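Local coordinates for GARP domain-containing protein (Trypanosoma brucei brucei TREU927, PDB 6XZ6) that acts as a receptor for the complement regulator factor H, binding its domain D5, and increases transmission of trypanosomes to tsetse flies, at residues L41-K45 and S87-E91; A55-E59 and A73-R77; Y111-F115 and F166-Y170; L151-H156 and Y170-N175. One frame throughout, in Å; residues are numbered along the deposited sequence.

Contact 1 of 4, residues L41-K45 and S87-E91; sequences LEESK and SVRAE
Leu41 lies against the backbone of the opposing helix where residues 41-45 and 87-91 run antiparallel, their axes 8.8 Å apart at 159°. From CB the side chain swings to CG anti to the backbone N (chi1 170°), which carries both methyls over to Glu91. CD1 settles on the main chain, 3.6 Å from Glu91 N, and lies 4.0 Å from Ala90 CB. CD2 continues outward along the glutamate, with Glu91 OE2 3.8 Å away, so one leucine covers both the backbone and the carboxylate end of the same residue.

One turn on, two small residues let the helices come close: Ser44 and Ser87 have CA atoms only 4.8 Å apart. Ser44 OG meets Ala90 CB at 3.4 Å, but its polar bond turns back into its own helix, to Leu41 O at 2.6 Å. That carbonyl also accepts from Lys45 N, and is thus gripped twice. Ser87 OG is likewise spent locally, on Tyr84 O, leaving its CB to face Ser44. Ala194 and Thr191 of helix 165-208 pack on Ala90, and Ala198 on Ser44, so a third helix closes this side.

At the outer margin the extended Lys45 chain crosses Glu91; Lys45 NZ and Glu91 OE1, 3.5 Å apart, form a salt bridge whose hydrogen bond is weak. A longer ion pair joins the same NZ to Glu42 OE2. The lysine therefore stands between two carboxylates and probably eases their mutual repulsion, while the buried hydroxyls bond within their own helices; cohesion probably comes mainly from packing of Leu41 and the small serine and alanine side chains, with a modest electrostatic contribution at the solvent edge.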
loop_
_atom_site.group_PDB
_atom_site.type_symbol
_atom_site.label_atom_id
_atom_site.label_comp_id
_atom_site.label_asym_id
_atom_site.label_seq_id
_atom_site.Cartn_x
_atom_site.Cartn_y
_atom_site.Cartn_z
ATOM N N LEU A 41 -8.298 -0.693 -18.570
ATOM C CA LEU A 41 -7.851 0.176 -19.661
ATOM C C LEU A 41 -7.804 -0.543 -21.015
ATOM O O LEU A 41 -8.315 -0.014 -22.000
ATOM C CB LEU A 41 -6.510 0.845 -19.326
ATOM C CG LEU A 41 -5.798 1.589 -20.441
ATOM C CD1 LEU A 41 -6.599 2.779 -20.928
ATOM C CD2 LEU A 41 -4.445 2.031 -19.996
ATOM N N GLU A 42 -7.194 -1.722 -21.078
ATOM C CA GLU A 42 -7.110 -2.471 -22.320
ATOM C C GLU A 42 -8.480 -2.905 -22.841
ATOM O O GLU A 42 -8.701 -2.870 -24.044
ATOM C CB GLU A 42 -6.132 -3.627 -22.169
ATOM C CG GLU A 42 -4.692 -3.134 -22.028
ATOM C CD GLU A 42 -4.059 -2.434 -23.222
ATOM O OE1 GLU A 42 -4.253 -2.900 -24.371
ATOM O OE2 GLU A 42 -3.355 -1.421 -23.004
ATOM N N GLU A 43 -9.424 -3.196 -21.954
ATOM C CA GLU A 43 -10.803 -3.502 -22.360
ATOM C C GLU A 43 -11.469 -2.259 -22.961
ATOM O O GLU A 43 -12.211 -2.389 -23.933
ATOM C CB GLU A 43 -11.645 -4.007 -21.182
ATOM C CG GLU A 43 -12.188 -5.412 -21.399
ATOM C CD GLU A 43 -13.660 -5.507 -21.771
ATOM O OE1 GLU A 43 -14.434 -6.090 -20.975
ATOM O OE2 GLU A 43 -14.036 -5.019 -22.862
ATOM N N SER A 44 -11.184 -1.047 -22.399
ATOM C CA SER A 44 -11.736 0.220 -22.896
ATOM C C SER A 44 -11.159 0.561 -24.252
ATOM O O SER A 44 -11.860 1.125 -25.090
ATOM C CB SER A 44 -11.535 1.346 -21.892
ATOM O OG SER A 44 -10.198 1.800 -21.814
ATOM N N LYS A 45 -9.907 0.163 -24.498
ATOM C CA LYS A 45 -9.276 0.373 -25.794
ATOM C C LYS A 45 -9.828 -0.625 -26.835
ATOM O O LYS A 45 -9.936 -0.270 -28.009
ATOM C CB LYS A 45 -7.757 0.308 -25.683
ATOM C CG LYS A 45 -7.117 1.547 -25.061
ATOM C CD LYS A 45 -5.610 1.386 -25.057
ATOM C CE LYS A 45 -4.875 2.522 -24.399
ATOM N NZ LYS A 45 -3.529 2.080 -23.925
ATOM N N SER A 87 -12.302 5.575 -22.971
ATOM C CA SER A 87 -10.964 4.965 -22.993
ATOM C C SER A 87 -9.877 6.013 -22.560
ATOM O O SER A 87 -8.891 5.675 -21.900
ATOM C CB SER A 87 -10.685 4.353 -24.368
ATOM O OG SER A 87 -9.856 5.142 -25.206
ATOM N N VAL A 88 -10.092 7.279 -22.912
ATOM C CA VAL A 88 -9.197 8.381 -22.557
ATOM C C VAL A 88 -9.286 8.629 -21.031
ATOM O O VAL A 88 -8.256 8.856 -20.379
ATOM C CB VAL A 88 -9.481 9.650 -23.401
ATOM C CG1 VAL A 88 -8.811 10.876 -22.800
ATOM C CG2 VAL A 88 -9.041 9.449 -24.848
ATOM N N ARG A 89 -10.518 8.552 -20.470
ATOM C CA ARG A 89 -10.746 8.678 -19.036
ATOM C C ARG A 89 -10.143 7.487 -18.269
ATOM O O ARG A 89 -9.641 7.695 -17.163
ATOM C CB ARG A 89 -12.221 8.839 -18.725
ATOM C CG ARG A 89 -12.706 10.267 -18.910
ATOM C CD ARG A 89 -14.115 10.490 -18.398
ATOM N NE ARG A 89 -15.070 9.649 -19.117
ATOM C CZ ARG A 89 -15.710 10.025 -20.215
ATOM N NH1 ARG A 89 -15.549 11.255 -20.695
ATOM N NH2 ARG A 89 -16.541 9.184 -20.829
ATOM N N ALA A 90 -10.131 6.266 -18.874
ATOM C CA ALA A 90 -9.510 5.064 -18.297
ATOM C C ALA A 90 -7.974 5.189 -18.311
ATOM O O ALA A 90 -7.336 4.716 -17.379
ATOM C CB ALA A 90 -9.961 3.803 -19.026
ATOM N N GLU A 91 -7.391 5.886 -19.319
ATOM C CA GLU A 91 -5.936 6.194 -19.401
ATOM C C GLU A 91 -5.490 7.003 -18.206
ATOM O O GLU A 91 -4.488 6.673 -17.573
ATOM C CB GLU A 91 -5.567 7.029 -20.663
ATOM C CG GLU A 91 -5.056 6.260 -21.870
ATOM C CD GLU A 91 -3.664 5.668 -21.777
ATOM O OE1 GLU A 91 -3.101 5.355 -22.851
ATOM O OE2 GLU A 91 -3.141 5.499 -20.648
#

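Contact 2 of 4, residues A55-E59 and A73-R77; sequences AKRAE and AKRAR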
loop_
_atom_site.group_PDB
_atom_site.type_symbol
_atom_site.label_atom_id
_atom_site.label_comp_id
_atom_site.label_asym_id
_atom_site.label_seq_id
_atom_site.Cartn_x
_atom_site.Cartn_y
_atom_site.Cartn_z
ATOM N N ALA A 55 -18.955 2.001 -36.504
ATOM C CA ALA A 55 -19.265 3.325 -37.021
ATOM C C ALA A 55 -18.875 3.397 -38.477
ATOM O O ALA A 55 -19.576 4.034 -39.251
ATOM C CB ALA A 55 -18.518 4.380 -36.237
ATOM N N LYS A 56 -17.780 2.719 -38.860
ATOM C CA LYS A 56 -17.295 2.678 -40.235
ATOM C C LYS A 56 -18.180 1.798 -41.124
ATOM O O LYS A 56 -18.434 2.154 -42.272
ATOM C CB LYS A 56 -15.823 2.255 -40.290
ATOM C CG LYS A 56 -14.853 3.425 -40.098
ATOM C CD LYS A 56 -13.397 2.943 -40.176
ATOM C CE LYS A 56 -12.378 3.973 -39.753
ATOM N NZ LYS A 56 -11.036 3.353 -39.566
ATOM N N ARG A 57 -18.688 0.680 -40.579
ATOM C CA ARG A 57 -19.607 -0.259 -41.239
ATOM C C ARG A 57 -20.975 0.429 -41.452
ATOM O O ARG A 57 -21.605 0.236 -42.493
ATOM C CB ARG A 57 -19.734 -1.542 -40.383
ATOM C CG ARG A 57 -20.879 -2.472 -40.737
ATOM C CD ARG A 57 -20.929 -3.660 -39.804
ATOM N NE ARG A 57 -22.154 -4.440 -39.977
ATOM C CZ ARG A 57 -22.459 -5.535 -39.284
ATOM N NH1 ARG A 57 -23.596 -6.182 -39.518
ATOM N NH2 ARG A 57 -21.627 -5.995 -38.354
ATOM N N ALA A 58 -21.419 1.236 -40.468
ATOM C CA ALA A 58 -22.672 1.981 -40.552
ATOM C C ALA A 58 -22.600 3.130 -41.573
ATOM O O ALA A 58 -23.508 3.280 -42.386
ATOM C CB ALA A 58 -23.073 2.502 -39.182
ATOM N N GLU A 59 -21.516 3.913 -41.538
ATOM C CA GLU A 59 -21.295 5.056 -42.420
ATOM C C GLU A 59 -21.190 4.649 -43.880
ATOM O O GLU A 59 -21.787 5.308 -44.726
ATOM C CB GLU A 59 -20.092 5.882 -41.952
ATOM C CG GLU A 59 -20.420 6.692 -40.702
ATOM C CD GLU A 59 -19.306 7.446 -40.006
ATOM O OE1 GLU A 59 -18.140 6.990 -40.039
ATOM O OE2 GLU A 59 -19.621 8.495 -39.402
ATOM N N ALA A 73 -26.249 5.537 -38.648
ATOM C CA ALA A 73 -24.820 5.847 -38.803
ATOM C C ALA A 73 -24.403 6.976 -37.866
ATOM O O ALA A 73 -23.397 6.832 -37.179
ATOM C CB ALA A 73 -24.488 6.196 -40.251
ATOM N N LYS A 74 -25.215 8.056 -37.779
ATOM C CA LYS A 74 -25.005 9.207 -36.892
ATOM C C LYS A 74 -24.931 8.757 -35.424
ATOM O O LYS A 74 -24.101 9.274 -34.679
ATOM C CB LYS A 74 -26.133 10.236 -37.086
ATOM C CG LYS A 74 -25.858 11.587 -36.434
ATOM C CD LYS A 74 -26.934 12.625 -36.725
ATOM C CE LYS A 74 -26.747 13.894 -35.919
ATOM N NZ LYS A 74 -25.548 14.683 -36.336
ATOM N N ARG A 75 -25.790 7.789 -35.024
ATOM C CA ARG A 75 -25.906 7.199 -33.683
ATOM C C ARG A 75 -24.738 6.259 -33.347
ATOM O O ARG A 75 -24.316 6.204 -32.182
ATOM C CB ARG A 75 -27.233 6.430 -33.547
ATOM C CG ARG A 75 -28.454 7.303 -33.317
ATOM C CD ARG A 75 -29.548 6.514 -32.636
ATOM N NE ARG A 75 -30.656 7.373 -32.235
ATOM C CZ ARG A 75 -31.931 7.122 -32.511
ATOM N NH1 ARG A 75 -32.876 7.963 -32.118
ATOM N NH2 ARG A 75 -32.270 6.028 -33.181
ATOM N N ALA A 76 -24.256 5.485 -34.357
ATOM C CA ALA A 76 -23.119 4.562 -34.253
ATOM C C ALA A 76 -21.826 5.366 -34.192
ATOM O O ALA A 76 -20.873 4.928 -33.555
ATOM C CB ALA A 76 -23.084 3.627 -35.448
ATOM N N ARG A 77 -21.799 6.549 -34.842
ATOM C CA ARG A 77 -20.653 7.464 -34.833
ATOM C C ARG A 77 -20.547 8.141 -33.484
ATOM O O ARG A 77 -19.446 8.302 -32.976
ATOM C CB ARG A 77 -20.769 8.521 -35.953
ATOM C CG ARG A 77 -19.709 9.621 -35.936
ATOM C CD ARG A 77 -18.452 9.220 -36.682
ATOM N NE ARG A 77 -17.519 8.447 -35.859
ATOM C CZ ARG A 77 -16.703 7.510 -36.332
ATOM N NH1 ARG A 77 -15.877 6.867 -35.514
ATOM N NH2 ARG A 77 -16.718 7.196 -37.623
#
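Ala58 faces both Ala73 and Ala76 in a layer of methyl groups between two antiparallel helical segments whose axes pass 8.4 Å apart. Ala58 CB lies 3.9 Å from Ala76 CB and slightly farther from Ala73 CB, while the Ala73 methyl rests on the main chain of the other helix, 3.7 Å from Ala58 O. Ala55 fills the next position along, its CB touching Ala76 O. With nothing larger than a methyl in this layer, the backbones come close: the CA atoms of Ala58 and Ala73 are 4.8 Å apart. This tight side is buried further by Ala209 and Phe212, which pack on Ala58, and by Glu208 of helix 165-208 against Ala76.

The more open flank is made by two long charged side chains. Arg77 starts out pointing away from its own backbone N (chi1 173°), then bends at its next two torsions and folds across the interface. Its guanidinium lays one face over Ala55 CB, which lies 3.4 Å off the plane, away from the centre of the group, and turns an edge to Glu59. There Arg77 NH2 meets Glu59 OE1 at 2.8 Å in a salt bridge, although the N-H points poorly at the oxygen (129°) and the carboxylate and guanidinium planes are 51° apart. The hydrogen bond is accordingly weak, and charge attraction probably does much of the holding. The extended Glu59 crosses Arg77 at about a right angle, and its OE2 lies beside the arginine CD.

The alanine-lined interface and short axis distance are consistent with the close, Alacoil-like packing of antiparallel helices, here near the end of the long hairpin formed by helices 4-61 and 67-125.

Contact 3 of 4, residues Y111-F115 and F166-Y170; sequences YESVF and FAEEY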
loop_
_atom_site.group_PDB
_atom_site.type_symbol
_atom_site.label_atom_id
_atom_site.label_comp_id
_atom_site.label_asym_id
_atom_site.label_seq_id
_atom_site.Cartn_x
_atom_site.Cartn_y
_atom_site.Cartn_z
ATOM N N TYR A 111 9.620 1.488 5.743
ATOM C CA TYR A 111 9.381 0.898 7.062
ATOM C C TYR A 111 9.387 -0.620 7.199
ATOM O O TYR A 111 9.576 -1.073 8.323
ATOM C CB TYR A 111 8.045 1.419 7.615
ATOM C CG TYR A 111 8.062 2.898 7.913
ATOM C CD1 TYR A 111 8.670 3.389 9.066
ATOM C CD2 TYR A 111 7.492 3.812 7.037
ATOM C CE1 TYR A 111 8.694 4.752 9.350
ATOM C CE2 TYR A 111 7.552 5.181 7.287
ATOM C CZ TYR A 111 8.155 5.645 8.448
ATOM O OH TYR A 111 8.193 6.982 8.742
ATOM N N GLU A 112 9.136 -1.407 6.135
ATOM C CA GLU A 112 9.006 -2.861 6.324
ATOM C C GLU A 112 10.231 -3.526 6.984
ATOM O O GLU A 112 10.035 -4.317 7.907
ATOM C CB GLU A 112 8.605 -3.595 5.040
ATOM C CG GLU A 112 8.038 -4.993 5.271
ATOM C CD GLU A 112 9.033 -6.120 5.464
ATOM O OE1 GLU A 112 8.660 -7.142 6.081
ATOM O OE2 GLU A 112 10.190 -5.982 5.004
ATOM N N SER A 113 11.456 -3.215 6.535
ATOM C CA SER A 113 12.688 -3.805 7.073
ATOM C C SER A 113 12.963 -3.408 8.540
ATOM O O SER A 113 13.615 -4.159 9.295
ATOM C CB SER A 113 13.876 -3.413 6.204
ATOM O OG SER A 113 13.861 -2.005 6.028
ATOM N N VAL A 114 12.478 -2.214 8.924
ATOM C CA VAL A 114 12.627 -1.686 10.271
ATOM C C VAL A 114 11.735 -2.506 11.220
ATOM O O VAL A 114 12.257 -3.086 12.167
ATOM C CB VAL A 114 12.390 -0.137 10.343
ATOM C CG1 VAL A 114 12.377 0.374 11.792
ATOM C CG2 VAL A 114 13.437 0.613 9.513
ATOM N N PHE A 115 10.421 -2.595 10.942
ATOM C CA PHE A 115 9.475 -3.355 11.759
ATOM C C PHE A 115 9.810 -4.836 11.810
ATOM O O PHE A 115 9.605 -5.451 12.850
ATOM C CB PHE A 115 8.052 -3.142 11.280
ATOM C CG PHE A 115 7.534 -1.789 11.665
ATOM C CD1 PHE A 115 6.899 -1.593 12.887
ATOM C CD2 PHE A 115 7.664 -0.705 10.803
ATOM C CE1 PHE A 115 6.409 -0.338 13.239
ATOM C CE2 PHE A 115 7.188 0.554 11.162
ATOM C CZ PHE A 115 6.564 0.732 12.377
ATOM N N PHE A 166 10.254 8.014 16.310
ATOM C CA PHE A 166 10.019 7.114 15.186
ATOM C C PHE A 166 8.556 6.713 15.013
ATOM O O PHE A 166 8.052 6.691 13.891
ATOM C CB PHE A 166 10.903 5.865 15.310
ATOM C CG PHE A 166 10.622 4.828 14.245
ATOM C CD1 PHE A 166 9.776 3.753 14.504
ATOM C CD2 PHE A 166 11.177 4.946 12.973
ATOM C CE1 PHE A 166 9.513 2.796 13.520
ATOM C CE2 PHE A 166 10.905 3.993 11.989
ATOM C CZ PHE A 166 10.064 2.930 12.269
ATOM N N ALA A 167 7.898 6.347 16.125
ATOM C CA ALA A 167 6.491 5.953 16.186
ATOM C C ALA A 167 5.577 7.119 15.812
ATOM O O ALA A 167 4.570 6.900 15.155
ATOM C CB ALA A 167 6.174 5.445 17.570
ATOM N N GLU A 168 5.946 8.352 16.170
ATOM C CA GLU A 168 5.212 9.574 15.811
ATOM C C GLU A 168 5.390 9.873 14.326
ATOM O O GLU A 168 4.409 10.183 13.654
ATOM C CB GLU A 168 5.654 10.775 16.684
ATOM C CG GLU A 168 4.964 12.089 16.363
ATOM C CD GLU A 168 3.470 12.209 16.596
ATOM O OE1 GLU A 168 2.931 11.469 17.445
ATOM O OE2 GLU A 168 2.837 13.069 15.944
ATOM N N GLU A 169 6.629 9.739 13.798
ATOM C CA GLU A 169 6.903 9.939 12.374
ATOM C C GLU A 169 6.235 8.825 11.553
ATOM O O GLU A 169 5.702 9.122 10.497
ATOM C CB GLU A 169 8.398 10.092 12.119
ATOM C CG GLU A 169 8.829 10.172 10.664
ATOM C CD GLU A 169 10.186 9.526 10.452
ATOM O OE1 GLU A 169 10.277 8.272 10.476
ATOM O OE2 GLU A 169 11.171 10.284 10.307
ATOM N N TYR A 170 6.142 7.598 12.074
ATOM C CA TYR A 170 5.397 6.533 11.385
ATOM C C TYR A 170 3.926 6.895 11.282
ATOM O O TYR A 170 3.378 6.780 10.199
ATOM C CB TYR A 170 5.565 5.142 12.025
ATOM C CG TYR A 170 4.718 4.096 11.334
ATOM C CD1 TYR A 170 5.069 3.603 10.076
ATOM C CD2 TYR A 170 3.514 3.675 11.883
ATOM C CE1 TYR A 170 4.257 2.686 9.400
ATOM C CE2 TYR A 170 2.684 2.778 11.208
ATOM C CZ TYR A 170 3.054 2.297 9.957
ATOM O OH TYR A 170 2.252 1.395 9.298
#
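Tyr111 reaches across to Tyr170, Phe166 and Glu169, bridging segments whose axes remain 13.1 Å apart, so that long aromatic side chains have to span the gap. Tyr170 turns its edge to the Tyr111 ring in a T-shaped pair, with planes at 82° and CD1 over the centre of the ring, 3.6 Å above it. Phe166 approaches the edge of the same tyrosine, its CZ 3.5 Å from Tyr111 CD1, although the two rings are inclined obliquely. Phe115 presents its own edge to the face of Tyr170, with planes at 65° and centroids 5.1 Å apart, and also touches Phe166. Val114 completes the first shell by setting CG1 against Phe166 CZ at 3.5 Å.

The phenol end of Tyr111 is fixed separately. Its OH donates to Glu169 OE1 at 3.0 Å, meeting the carboxylate from above its plane, 42° out of it. A bend at chi2 of Glu169 brings the carboxylate there.

Beyond this shell, Leu23 and Val19 of helix 4-61 support Tyr111, Phe115 and Tyr170, and Leu158 of helix 148-161 packs on Phe115 and Tyr170. The complement factor H chain adds further contacts: Cys32 of that chain packs on Val114, Val14 of that chain on Phe166, and Lys33 of that chain forms a salt bridge with Glu169 OE2.

Glu169 thus uses one oxygen for a receptor tyrosine and the other for a factor H lysine. The tyrosine bond probably helps to position the carboxylate for the ligand, while Phe166 and Val114 offer factor H an apolar surface, which the aromatic cluster behind them probably supports.

Contact 4 of 4, residues L151-H156 and Y170-N175; sequences LTRAAH and YLQEAN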
loop_
_atom_site.group_PDB
_atom_site.type_symbol
_atom_site.label_atom_id
_atom_site.label_comp_id
_atom_site.label_asym_id
_atom_site.label_seq_id
_atom_site.Cartn_x
_atom_site.Cartn_y
_atom_site.Cartn_z
ATOM N N LEU A 151 -4.882 0.909 8.645
ATOM C CA LEU A 151 -3.551 1.491 8.587
ATOM C C LEU A 151 -3.361 2.561 9.675
ATOM O O LEU A 151 -2.368 2.483 10.390
ATOM C CB LEU A 151 -3.305 2.061 7.178
ATOM C CG LEU A 151 -1.883 2.185 6.659
ATOM C CD1 LEU A 151 -1.134 0.861 6.700
ATOM C CD2 LEU A 151 -1.916 2.640 5.247
ATOM N N THR A 152 -4.308 3.519 9.849
ATOM C CA THR A 152 -4.216 4.603 10.847
ATOM C C THR A 152 -4.427 4.099 12.271
ATOM O O THR A 152 -3.786 4.604 13.197
ATOM C CB THR A 152 -5.157 5.792 10.530
ATOM O OG1 THR A 152 -6.516 5.349 10.495
ATOM C CG2 THR A 152 -4.834 6.476 9.237
ATOM N N ARG A 153 -5.340 3.129 12.461
ATOM C CA ARG A 153 -5.631 2.547 13.780
ATOM C C ARG A 153 -4.371 1.906 14.370
ATOM O O ARG A 153 -3.991 2.213 15.505
ATOM C CB ARG A 153 -6.754 1.528 13.671
ATOM C CG ARG A 153 -7.491 1.267 14.972
ATOM C CD ARG A 153 -8.281 -0.026 14.963
ATOM N NE ARG A 153 -7.470 -1.118 14.436
ATOM C CZ ARG A 153 -7.794 -1.831 13.371
ATOM N NH1 ARG A 153 -8.948 -1.619 12.749
ATOM N NH2 ARG A 153 -6.973 -2.771 12.921
ATOM N N ALA A 154 -3.684 1.089 13.568
ATOM C CA ALA A 154 -2.458 0.425 13.956
ATOM C C ALA A 154 -1.313 1.448 14.181
ATOM O O ALA A 154 -0.456 1.224 15.053
ATOM C CB ALA A 154 -2.081 -0.598 12.899
ATOM N N ALA A 155 -1.318 2.580 13.428
ATOM C CA ALA A 155 -0.315 3.660 13.561
ATOM C C ALA A 155 -0.535 4.453 14.858
ATOM O O ALA A 155 0.417 4.761 15.556
ATOM C CB ALA A 155 -0.348 4.580 12.353
ATOM N N HIS A 156 -1.785 4.726 15.207
ATOM C CA HIS A 156 -2.156 5.401 16.450
ATOM C C HIS A 156 -1.890 4.487 17.636
ATOM O O HIS A 156 -1.507 4.969 18.686
ATOM C CB HIS A 156 -3.645 5.800 16.440
ATOM C CG HIS A 156 -3.918 7.073 15.710
ATOM N ND1 HIS A 156 -4.713 7.097 14.588
ATOM C CD2 HIS A 156 -3.514 8.336 15.986
ATOM C CE1 HIS A 156 -4.738 8.361 14.191
ATOM N NE2 HIS A 156 -4.045 9.144 15.014
ATOM N N TYR A 170 6.142 7.598 12.074
ATOM C CA TYR A 170 5.397 6.533 11.385
ATOM C C TYR A 170 3.926 6.895 11.282
ATOM O O TYR A 170 3.378 6.780 10.199
ATOM C CB TYR A 170 5.565 5.142 12.025
ATOM C CG TYR A 170 4.718 4.096 11.334
ATOM C CD1 TYR A 170 5.069 3.603 10.076
ATOM C CD2 TYR A 170 3.514 3.675 11.883
ATOM C CE1 TYR A 170 4.257 2.686 9.400
ATOM C CE2 TYR A 170 2.684 2.778 11.208
ATOM C CZ TYR A 170 3.054 2.297 9.957
ATOM O OH TYR A 170 2.252 1.395 9.298
ATOM N N LEU A 171 3.301 7.380 12.365
ATOM C CA LEU A 171 1.903 7.836 12.329
ATOM C C LEU A 171 1.693 8.924 11.245
ATOM O O LEU A 171 0.763 8.805 10.445
ATOM C CB LEU A 171 1.441 8.353 13.717
ATOM C CG LEU A 171 0.067 9.054 13.797
ATOM C CD1 LEU A 171 -1.096 8.081 13.438
ATOM C CD2 LEU A 171 -0.148 9.696 15.153
ATOM N N GLN A 172 2.554 9.954 11.207
ATOM C CA GLN A 172 2.450 11.029 10.233
ATOM C C GLN A 172 2.456 10.478 8.807
ATOM O O GLN A 172 1.574 10.812 8.033
ATOM C CB GLN A 172 3.552 12.068 10.466
ATOM C CG GLN A 172 3.435 12.846 11.800
ATOM C CD GLN A 172 4.580 13.826 12.121
ATOM O OE1 GLN A 172 5.629 13.911 11.435
ATOM N NE2 GLN A 172 4.399 14.601 13.198
ATOM N N GLU A 173 3.385 9.562 8.496
ATOM C CA GLU A 173 3.533 8.880 7.192
ATOM C C GLU A 173 2.396 7.924 6.900
ATOM O O GLU A 173 2.002 7.816 5.739
ATOM C CB GLU A 173 4.872 8.107 7.100
ATOM C CG GLU A 173 6.112 8.944 7.366
ATOM C CD GLU A 173 6.766 9.645 6.199
ATOM O OE1 GLU A 173 8.011 9.544 6.090
ATOM O OE2 GLU A 173 6.051 10.324 5.421
ATOM N N ALA A 174 1.900 7.186 7.922
ATOM C CA ALA A 174 0.792 6.235 7.762
ATOM C C ALA A 174 -0.497 6.970 7.467
ATOM O O ALA A 174 -1.366 6.412 6.800
ATOM C CB ALA A 174 0.634 5.395 8.999
ATOM N N ASN A 175 -0.630 8.223 7.958
ATOM C CA ASN A 175 -1.803 9.056 7.694
ATOM C C ASN A 175 -1.820 9.481 6.222
ATOM O O ASN A 175 -2.862 9.387 5.599
ATOM C CB ASN A 175 -1.888 10.257 8.650
ATOM C CG ASN A 175 -2.459 9.934 10.018
ATOM O OD1 ASN A 175 -3.160 8.942 10.227
ATOM N ND2 ASN A 175 -2.188 10.780 10.990
HETATM O O HOH W 1 -0.158 0.957 10.519
HETATM O O HOH W 2 -4.018 11.876 13.044
#
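An apolar helix-helix packing contact, with water at two places, joins residues 151-156 of helix 148-161 to residues 170-175 near the start of helix 165-208. The segments are antiparallel at 173°, their axes 9.0 Å apart. Ala155 is central: its CB meets Ala174 CB at 3.6 Å and also touches Leu171 CD1 and Tyr170 CE2.

On the outer side, Leu171 CD1 sits over the centre of the His156 ring in a CH-pi contact, 3.5 Å from its centroid and 12° off the normal. A chi1 of 171° directs the leucine over the histidine. Next to this pair, Thr152 CG2 lies against Asn175 OD1, and a water is held weakly between Asn175 ND2 and His156 NE2.

On the inner side a second water donates to Leu151 O at 2.7 Å and accepts from Tyr170 OH at 2.7 Å, satisfying the phenol of a buried residue. Gln22 of helix 4-61 packs on Leu151, and Phe107 of helix 67-125 on Ala174, closing the contact inward. Two successive antiparallel helices, joined by a short connection, make a helical hairpin, here laid against the long helices of the bundle.

Overall arrangement
From the N terminus, helix 4-61 runs the length of the molecule and helix 67-125 returns beside it. Contact 1 closes this hairpin nearer the middle, and contact 2, nested inside its loop, joins the same helices closer to the turn, with centres 21 Å apart. The chain then continues to contact 3, which closes a loop from helix 67-125 to helix 165-208 on the opposite side of the chain's centre. Contact 4 joins helices 148-161 and 165-208; its segments alternate with those of contact 3, so the two loops cross, sharing Tyr170. Contacts 1 and 2 hold the hairpin together, contact 4 pairs the later helices, and contact 3 ties the two parts together where factor H binds.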